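Local structure of protein E3 homolog (Yaba-like disease virus, 1SFU) at residues L16-V21 / Y51-E56; T30-L35 / I41-I46. The protein probably counters host antiviral responses to double-stranded RNA, its N-terminal Zalpha domain, the part in this structure, binding left-handed Z-DNA. All blocks are in the same frame, centred on the assembly; numbering follows the deposited sequence.

Contact 1 of 2, residues L16-V21 / Y51-E56. With nucleotides of chain A.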
loop_
_atom_site.group_PDB
_atom_site.type_symbol
_atom_site.label_atom_id
_atom_site.label_comp_id
_atom_site.label_asym_id
_atom_site.label_seq_id
_atom_site.Cartn_x
_atom_site.Cartn_y
_atom_site.Cartn_z
ATOM N N LEU C 16 14.423 -2.364 -18.107
ATOM C CA LEU C 16 15.085 -3.574 -17.635
ATOM C C LEU C 16 14.059 -4.664 -17.337
ATOM O O LEU C 16 14.267 -5.831 -17.665
ATOM C CB LEU C 16 15.897 -3.290 -16.370
ATOM C CG LEU C 16 17.123 -2.387 -16.493
ATOM C CD1 LEU C 16 17.633 -2.028 -15.101
ATOM C CD2 LEU C 16 18.199 -3.099 -17.306
ATOM N N VAL C 17 12.949 -4.280 -16.714
ATOM C CA VAL C 17 11.915 -5.254 -16.377
ATOM C C VAL C 17 11.231 -5.810 -17.624
ATOM O O VAL C 17 10.983 -7.014 -17.724
ATOM C CB VAL C 17 10.838 -4.638 -15.448
ATOM C CG1 VAL C 17 9.796 -5.688 -15.090
ATOM C CG2 VAL C 17 11.484 -4.091 -14.197
ATOM N N LYS C 18 10.915 -4.932 -18.571
ATOM C CA LYS C 18 10.253 -5.374 -19.793
ATOM C C LYS C 18 11.131 -6.380 -20.534
ATOM O O LYS C 18 10.657 -7.423 -20.994
ATOM C CB LYS C 18 9.938 -4.176 -20.692
ATOM C CG LYS C 18 9.209 -4.543 -21.986
ATOM C CD LYS C 18 8.730 -3.290 -22.711
ATOM C CE LYS C 18 8.124 -3.618 -24.068
ATOM N NZ LYS C 18 7.655 -2.375 -24.764
ATOM N N LYS C 19 12.419 -6.072 -20.630
ATOM C CA LYS C 19 13.352 -6.958 -21.310
ATOM C C LYS C 19 13.357 -8.323 -20.627
ATOM O O LYS C 19 13.367 -9.352 -21.292
ATOM C CB LYS C 19 14.755 -6.349 -21.294
ATOM C CG LYS C 19 15.676 -6.886 -22.371
ATOM C CD LYS C 19 16.944 -6.043 -22.488
ATOM C CE LYS C 19 17.735 -6.412 -23.736
ATOM N NZ LYS C 19 16.926 -6.190 -24.974
ATOM N N GLU C 20 13.327 -8.332 -19.297
ATOM C CA GLU C 20 13.335 -9.586 -18.550
ATOM C C GLU C 20 12.090 -10.435 -18.787
ATOM O O GLU C 20 12.191 -11.636 -19.032
ATOM C CB GLU C 20 13.468 -9.320 -17.048
ATOM C CG GLU C 20 14.824 -8.804 -16.613
ATOM C CD GLU C 20 15.937 -9.800 -16.870
ATOM O OE1 GLU C 20 15.924 -10.892 -16.258
ATOM O OE2 GLU C 20 16.824 -9.487 -17.692
ATOM N N VAL C 21 10.914 -9.819 -18.702
ATOM C CA VAL C 21 9.682 -10.570 -18.894
ATOM C C VAL C 21 9.557 -11.096 -20.321
ATOM O O VAL C 21 9.074 -12.205 -20.539
ATOM C CB VAL C 21 8.437 -9.717 -18.545
ATOM C CG1 VAL C 21 8.495 -9.296 -17.082
ATOM C CG2 VAL C 21 8.358 -8.509 -19.452
ATOM N N TYR C 51 3.321 -3.376 -12.714
ATOM C CA TYR C 51 1.918 -3.010 -12.870
ATOM C C TYR C 51 1.709 -2.038 -14.026
ATOM O O TYR C 51 0.667 -2.062 -14.670
ATOM C CB TYR C 51 1.349 -2.448 -11.560
ATOM C CG TYR C 51 1.111 -3.537 -10.536
ATOM C CD1 TYR C 51 2.059 -3.830 -9.554
ATOM C CD2 TYR C 51 -0.038 -4.317 -10.593
ATOM C CE1 TYR C 51 1.858 -4.890 -8.650
ATOM C CE2 TYR C 51 -0.251 -5.370 -9.707
ATOM C CZ TYR C 51 0.695 -5.655 -8.740
ATOM O OH TYR C 51 0.473 -6.714 -7.883
ATOM N N LYS C 52 2.697 -1.191 -14.294
ATOM C CA LYS C 52 2.604 -0.252 -15.414
ATOM C C LYS C 52 2.688 -1.071 -16.706
ATOM O O LYS C 52 1.978 -0.815 -17.679
ATOM C CB LYS C 52 3.755 0.759 -15.372
ATOM C CG LYS C 52 3.689 1.778 -14.237
ATOM C CD LYS C 52 5.006 2.563 -14.137
ATOM C CE LYS C 52 4.994 3.605 -13.024
ATOM N NZ LYS C 52 4.107 4.759 -13.345
ATOM N N LEU C 53 3.553 -2.075 -16.695
ATOM C CA LEU C 53 3.739 -2.935 -17.847
ATOM C C LEU C 53 2.473 -3.750 -18.124
ATOM O O LEU C 53 2.156 -4.044 -19.280
ATOM C CB LEU C 53 4.926 -3.860 -17.601
ATOM C CG LEU C 53 5.492 -4.642 -18.782
ATOM C CD1 LEU C 53 5.994 -3.682 -19.866
ATOM C CD2 LEU C 53 6.632 -5.519 -18.277
ATOM N N GLN C 54 1.739 -4.112 -17.073
ATOM C CA GLN C 54 0.512 -4.879 -17.277
ATOM C C GLN C 54 -0.508 -3.993 -17.977
ATOM O O GLN C 54 -1.310 -4.469 -18.778
ATOM C CB GLN C 54 -0.063 -5.391 -15.951
ATOM C CG GLN C 54 -1.364 -6.163 -16.132
ATOM C CD GLN C 54 -1.849 -6.829 -14.864
ATOM O OE1 GLN C 54 -1.971 -6.189 -13.816
ATOM N NE2 GLN C 54 -2.145 -8.124 -14.953
ATOM N N LYS C 55 -0.473 -2.699 -17.673
ATOM C CA LYS C 55 -1.393 -1.760 -18.299
ATOM C C LYS C 55 -1.132 -1.704 -19.798
ATOM O O LYS C 55 -2.034 -1.407 -20.582
ATOM C CB LYS C 55 -1.239 -0.372 -17.681
ATOM C CG LYS C 55 -1.741 -0.306 -16.245
ATOM C CD LYS C 55 -1.681 1.103 -15.676
ATOM C CE LYS C 55 -2.338 1.151 -14.302
ATOM N NZ LYS C 55 -2.307 2.517 -13.701
ATOM N N GLU C 56 0.098 -2.006 -20.199
ATOM C CA GLU C 56 0.447 -1.995 -21.612
ATOM C C GLU C 56 0.296 -3.381 -22.239
ATOM O O GLU C 56 0.663 -3.592 -23.395
ATOM C CB GLU C 56 1.875 -1.481 -21.800
ATOM C CG GLU C 56 2.085 -0.085 -21.252
ATOM C CD GLU C 56 3.472 0.450 -21.536
ATOM O OE1 GLU C 56 3.767 1.584 -21.111
ATOM O OE2 GLU C 56 4.265 -0.260 -22.189
ATOM P P DG A 5 5.243 -2.350 -3.362
ATOM O OP1 DG A 5 5.888 -3.655 -3.623
ATOM O OP2 DG A 5 6.008 -1.264 -2.696
ATOM O "O5'" DG A 5 4.708 -1.798 -4.754
ATOM C "C5'" DG A 5 3.932 -0.605 -4.792
ATOM C "C4'" DG A 5 3.419 -0.347 -6.190
ATOM O "O4'" DG A 5 2.608 -1.467 -6.609
ATOM C "C3'" DG A 5 2.516 0.875 -6.279
ATOM O "O3'" DG A 5 3.272 1.955 -6.834
ATOM C "C2'" DG A 5 1.515 0.495 -7.360
ATOM C "C1'" DG A 5 1.491 -1.026 -7.358
ATOM N N9 DG A 5 0.302 -1.639 -6.771
ATOM C C8 DG A 5 -0.511 -2.571 -7.367
ATOM N N7 DG A 5 -1.474 -2.986 -6.589
ATOM C C5 DG A 5 -1.296 -2.278 -5.408
ATOM C C6 DG A 5 -2.035 -2.322 -4.194
ATOM O O6 DG A 5 -3.014 -3.031 -3.914
ATOM N N1 DG A 5 -1.522 -1.434 -3.250
ATOM C C2 DG A 5 -0.430 -0.622 -3.443
ATOM N N2 DG A 5 -0.087 0.157 -2.401
ATOM N N3 DG A 5 0.274 -0.580 -4.569
ATOM C C4 DG A 5 -0.214 -1.428 -5.503
ATOM P P DC A 4 2.164 -7.086 -4.561
ATOM O OP1 DC A 4 2.220 -7.198 -6.044
ATOM O OP2 DC A 4 3.414 -7.166 -3.778
ATOM O "O5'" DC A 4 1.399 -5.753 -4.142
ATOM C "C5'" DC A 4 1.662 -4.515 -4.787
ATOM C "C4'" DC A 4 1.966 -3.447 -3.760
ATOM O "O4'" DC A 4 0.803 -3.212 -2.925
ATOM C "C3'" DC A 4 3.116 -3.785 -2.807
ATOM O "O3'" DC A 4 3.895 -2.612 -2.536
ATOM C "C2'" DC A 4 2.403 -4.194 -1.532
ATOM C "C1'" DC A 4 1.188 -3.286 -1.555
ATOM N N1 DC A 4 0.050 -3.810 -0.787
ATOM C C2 DC A 4 -0.185 -3.299 0.484
ATOM O O2 DC A 4 0.569 -2.419 0.914
ATOM N N3 DC A 4 -1.224 -3.777 1.216
ATOM C C4 DC A 4 -2.008 -4.732 0.712
ATOM N N4 DC A 4 -3.025 -5.184 1.471
ATOM C C5 DC A 4 -1.792 -5.273 -0.590
ATOM C C6 DC A 4 -0.760 -4.786 -1.299
HETATM O O HOH W 1 5.355 -2.292 -23.277
#
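The helical segments 16-21 and 51-55 cross at -66° with their axes 10.8 Å apart at closest approach, and Lys-18 CA and Leu-53 CA, 7.2 Å apart, are the nearest backbone pair. Leu-53 carries the apolar contact. Its CG stands anti to the backbone N (chi1 -167°), turned toward helix 11-22, where CD2 and CD1 take different partners. CD2 meets Val-21 CG2 tip to tip at 3.6 Å, and also comes close to the backbone of Lys-18 and, more distantly, to Val-17. CD1 lies against the aliphatic part of Lys-18, 3.9 Å from its CG, the two side chains crossing nearly at right angles. Phe-14 and Val-59 pack on Leu-53 as well, tying it to the start of helix 11-22 and to strand 59-62.

The extended Lys-18 chain carries its ammonium past this apolar patch to a water, 2.7 Å from NZ, which in turn donates to Glu-56 OE2 at 2.5 Å. The opposite charges are thus bridged through water rather than paired directly.

Tyr-51, two residues before Leu-53, serves the DNA instead. C8 of guanine DG5 of chain A sits 3.3 Å above the centre of the ring, the base inclined to it by about 60°, a CH-pi contact with the syn guanine of Z-DNA. In the plane of the same ring, OH donates to OP1 of DC4 of chain A at 2.6 Å, and Trp-69 meets the ring edge-to-face. One helix therefore divides its chemistry: apolar branches join it to helix 11-22, while an aromatic face takes the C8 edge of the DG5 base and the hydroxyl binds the DC4 phosphate.

Contact 2 of 2, residues T30-L35 / I41-I46. With nucleotides of chain A.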
loop_
_atom_site.group_PDB
_atom_site.type_symbol
_atom_site.label_atom_id
_atom_site.label_comp_id
_atom_site.label_asym_id
_atom_site.label_seq_id
_atom_site.Cartn_x
_atom_site.Cartn_y
_atom_site.Cartn_z
ATOM N N THR C 30 7.420 -15.386 -13.490
ATOM C CA THR C 30 8.401 -14.922 -12.517
ATOM C C THR C 30 7.675 -14.134 -11.430
ATOM O O THR C 30 6.447 -14.040 -11.453
ATOM C CB THR C 30 9.505 -14.052 -13.196
ATOM O OG1 THR C 30 10.569 -13.813 -12.265
ATOM C CG2 THR C 30 8.946 -12.729 -13.662
ATOM N N THR C 31 8.421 -13.594 -10.471
ATOM C CA THR C 31 7.828 -12.823 -9.379
ATOM C C THR C 31 8.637 -11.558 -9.169
ATOM O O THR C 31 9.741 -11.422 -9.696
ATOM C CB THR C 31 7.831 -13.608 -8.057
ATOM O OG1 THR C 31 9.182 -13.816 -7.624
ATOM C CG2 THR C 31 7.150 -14.958 -8.236
ATOM N N ALA C 32 8.090 -10.630 -8.396
ATOM C CA ALA C 32 8.790 -9.382 -8.140
ATOM C C ALA C 32 10.063 -9.656 -7.348
ATOM O O ALA C 32 11.118 -9.086 -7.637
ATOM C CB ALA C 32 7.895 -8.422 -7.372
ATOM N N ILE C 33 9.961 -10.531 -6.351
ATOM C CA ILE C 33 11.117 -10.855 -5.525
ATOM C C ILE C 33 12.257 -11.420 -6.372
ATOM O O ILE C 33 13.418 -11.055 -6.182
ATOM C CB ILE C 33 10.753 -11.865 -4.412
ATOM C CG1 ILE C 33 12.012 -12.260 -3.646
ATOM C CG2 ILE C 33 10.096 -13.090 -5.009
ATOM C CD1 ILE C 33 12.741 -11.075 -3.024
ATOM N N SER C 34 11.930 -12.306 -7.308
ATOM C CA SER C 34 12.955 -12.881 -8.169
ATOM C C SER C 34 13.584 -11.798 -9.039
ATOM O O SER C 34 14.812 -11.695 -9.134
ATOM C CB SER C 34 12.360 -13.965 -9.062
ATOM O OG SER C 34 13.350 -14.479 -9.934
ATOM N N LEU C 35 12.741 -10.987 -9.671
ATOM C CA LEU C 35 13.224 -9.914 -10.525
ATOM C C LEU C 35 14.075 -8.934 -9.732
ATOM O O LEU C 35 15.139 -8.513 -10.186
ATOM C CB LEU C 35 12.048 -9.179 -11.169
ATOM C CG LEU C 35 11.330 -9.949 -12.276
ATOM C CD1 LEU C 35 10.110 -9.160 -12.739
ATOM C CD2 LEU C 35 12.289 -10.176 -13.440
ATOM N N ILE C 41 17.487 -4.538 -7.779
ATOM C CA ILE C 41 16.673 -3.344 -7.587
ATOM C C ILE C 41 15.634 -3.610 -6.503
ATOM O O ILE C 41 15.231 -4.752 -6.292
ATOM C CB ILE C 41 15.959 -2.956 -8.902
ATOM C CG1 ILE C 41 17.003 -2.579 -9.959
ATOM C CG2 ILE C 41 14.990 -1.807 -8.659
ATOM C CD1 ILE C 41 16.416 -2.222 -11.313
ATOM N N ASN C 42 15.209 -2.558 -5.811
ATOM C CA ASN C 42 14.213 -2.701 -4.754
ATOM C C ASN C 42 12.922 -3.298 -5.307
ATOM O O ASN C 42 12.464 -2.919 -6.386
ATOM C CB ASN C 42 13.925 -1.341 -4.111
ATOM C CG ASN C 42 15.115 -0.800 -3.339
ATOM O OD1 ASN C 42 15.095 0.330 -2.847
ATOM N ND2 ASN C 42 16.165 -1.614 -3.225
ATOM N N LYS C 43 12.342 -4.235 -4.561
ATOM C CA LYS C 43 11.106 -4.882 -4.980
ATOM C C LYS C 43 10.021 -3.841 -5.253
ATOM O O LYS C 43 9.211 -4.006 -6.167
ATOM C CB LYS C 43 10.644 -5.879 -3.911
ATOM C CG LYS C 43 9.511 -6.800 -4.358
ATOM C CD LYS C 43 9.246 -7.923 -3.352
ATOM C CE LYS C 43 8.755 -7.391 -2.010
ATOM N NZ LYS C 43 7.457 -6.668 -2.133
ATOM N N LYS C 44 10.008 -2.762 -4.474
ATOM C CA LYS C 44 9.011 -1.719 -4.687
ATOM C C LYS C 44 9.162 -1.117 -6.087
ATOM O O LYS C 44 8.168 -0.881 -6.782
ATOM C CB LYS C 44 9.130 -0.604 -3.640
ATOM C CG LYS C 44 8.175 0.553 -3.911
ATOM C CD LYS C 44 8.199 1.640 -2.832
ATOM C CE LYS C 44 7.200 2.737 -3.184
ATOM N NZ LYS C 44 7.085 3.805 -2.158
ATOM N N LYS C 45 10.401 -0.863 -6.497
ATOM C CA LYS C 45 10.643 -0.301 -7.825
ATOM C C LYS C 45 10.198 -1.301 -8.890
ATOM O O LYS C 45 9.550 -0.929 -9.866
ATOM C CB LYS C 45 12.128 0.029 -8.021
ATOM C CG LYS C 45 12.625 1.254 -7.258
ATOM C CD LYS C 45 14.078 1.567 -7.623
ATOM C CE LYS C 45 14.606 2.796 -6.890
ATOM N NZ LYS C 45 13.835 4.026 -7.231
ATOM N N ILE C 46 10.548 -2.567 -8.693
ATOM C CA ILE C 46 10.176 -3.626 -9.630
ATOM C C ILE C 46 8.654 -3.695 -9.814
ATOM O O ILE C 46 8.167 -3.846 -10.936
ATOM C CB ILE C 46 10.683 -5.003 -9.142
ATOM C CG1 ILE C 46 12.212 -5.046 -9.172
ATOM C CG2 ILE C 46 10.099 -6.113 -10.003
ATOM C CD1 ILE C 46 12.811 -4.933 -10.564
ATOM P P DG A 5 5.243 -2.350 -3.362
ATOM O OP1 DG A 5 5.888 -3.655 -3.623
ATOM O OP2 DG A 5 6.008 -1.264 -2.696
ATOM O "O5'" DG A 5 4.708 -1.798 -4.754
ATOM C "C5'" DG A 5 3.932 -0.605 -4.792
ATOM C "C4'" DG A 5 3.419 -0.347 -6.190
ATOM O "O4'" DG A 5 2.608 -1.467 -6.609
ATOM C "C3'" DG A 5 2.516 0.875 -6.279
ATOM O "O3'" DG A 5 3.272 1.955 -6.834
ATOM C "C2'" DG A 5 1.515 0.495 -7.360
ATOM C "C1'" DG A 5 1.491 -1.026 -7.358
ATOM N N9 DG A 5 0.302 -1.639 -6.771
ATOM C C8 DG A 5 -0.511 -2.571 -7.367
ATOM N N7 DG A 5 -1.474 -2.986 -6.589
ATOM C C5 DG A 5 -1.296 -2.278 -5.408
ATOM C C6 DG A 5 -2.035 -2.322 -4.194
ATOM O O6 DG A 5 -3.014 -3.031 -3.914
ATOM N N1 DG A 5 -1.522 -1.434 -3.250
ATOM C C2 DG A 5 -0.430 -0.622 -3.443
ATOM N N2 DG A 5 -0.087 0.157 -2.401
ATOM N N3 DG A 5 0.274 -0.580 -4.569
ATOM C C4 DG A 5 -0.214 -1.428 -5.503
#
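Leu-35 and Ile-46, which meet across this contact, are each held by a backbone bond in the first turn of their helices: Leu-35 N donates to Thr-31 O at 3.0 Å, and Ile-46 N to Asn-42 O at the same 3.0 Å. Between the segments there is no hydrogen bond, and the joint is apolar. Ile-46 CG2, anti to its own backbone N (chi1 -67° for CG1), projects between Ala-32 and Leu-35, reaching Leu-35 CB at 3.8 Å and the Ala-32 methyl somewhat less closely. The small Ala-32 side chain also receives the stem of Lys-43, whose CG comes within 3.8 Å of Ala-32 CB.

CD of the lysine passes the backbone of Ile-33, and beyond it the bends at chi3 and chi4 (64° and 62°) curl the ammonium toward the DNA. Lys-43 NZ stands 3.7 Å from OP1 of DG5 of chain A, a long approach that is probably electrostatic. Lys-44, in contrast, runs extended and lays its aliphatic stem beside OP2 of that phosphate.

These are the two helices of the helix-turn-helix in the winged Zalpha fold. Helix 11-22 backs them, with Leu-35 on Glu-20 and Ile-41 on Ile-13 and Leu-16, while Thr-30 pairs through its backbone with Trp-69 of strand 68-71.

How the contacts relate
Both contacts use helix 43-55, contact 1 near its C-terminal end and contact 2 at its first turn, their centres 11 Å apart. Contact 1 is buried close to the middle of the domain; contact 2 is only partly buried. Helix 11-22 makes them continuous: Val-17 CG2 packs on Ile-46 CD1 at 4.0 Å, Glu-20 CB on Leu-35 CD2 at 3.9 Å. Each has an apolar centre with lysine at its margin, but the charges differ in use, one linked through water to a carboxylate, the other, Lys-43, turned toward a DNA phosphate at long range, with Lys-44 adding only its aliphatic stem. Contact 1 sets an aromatic face against the C8 edge of a guanine.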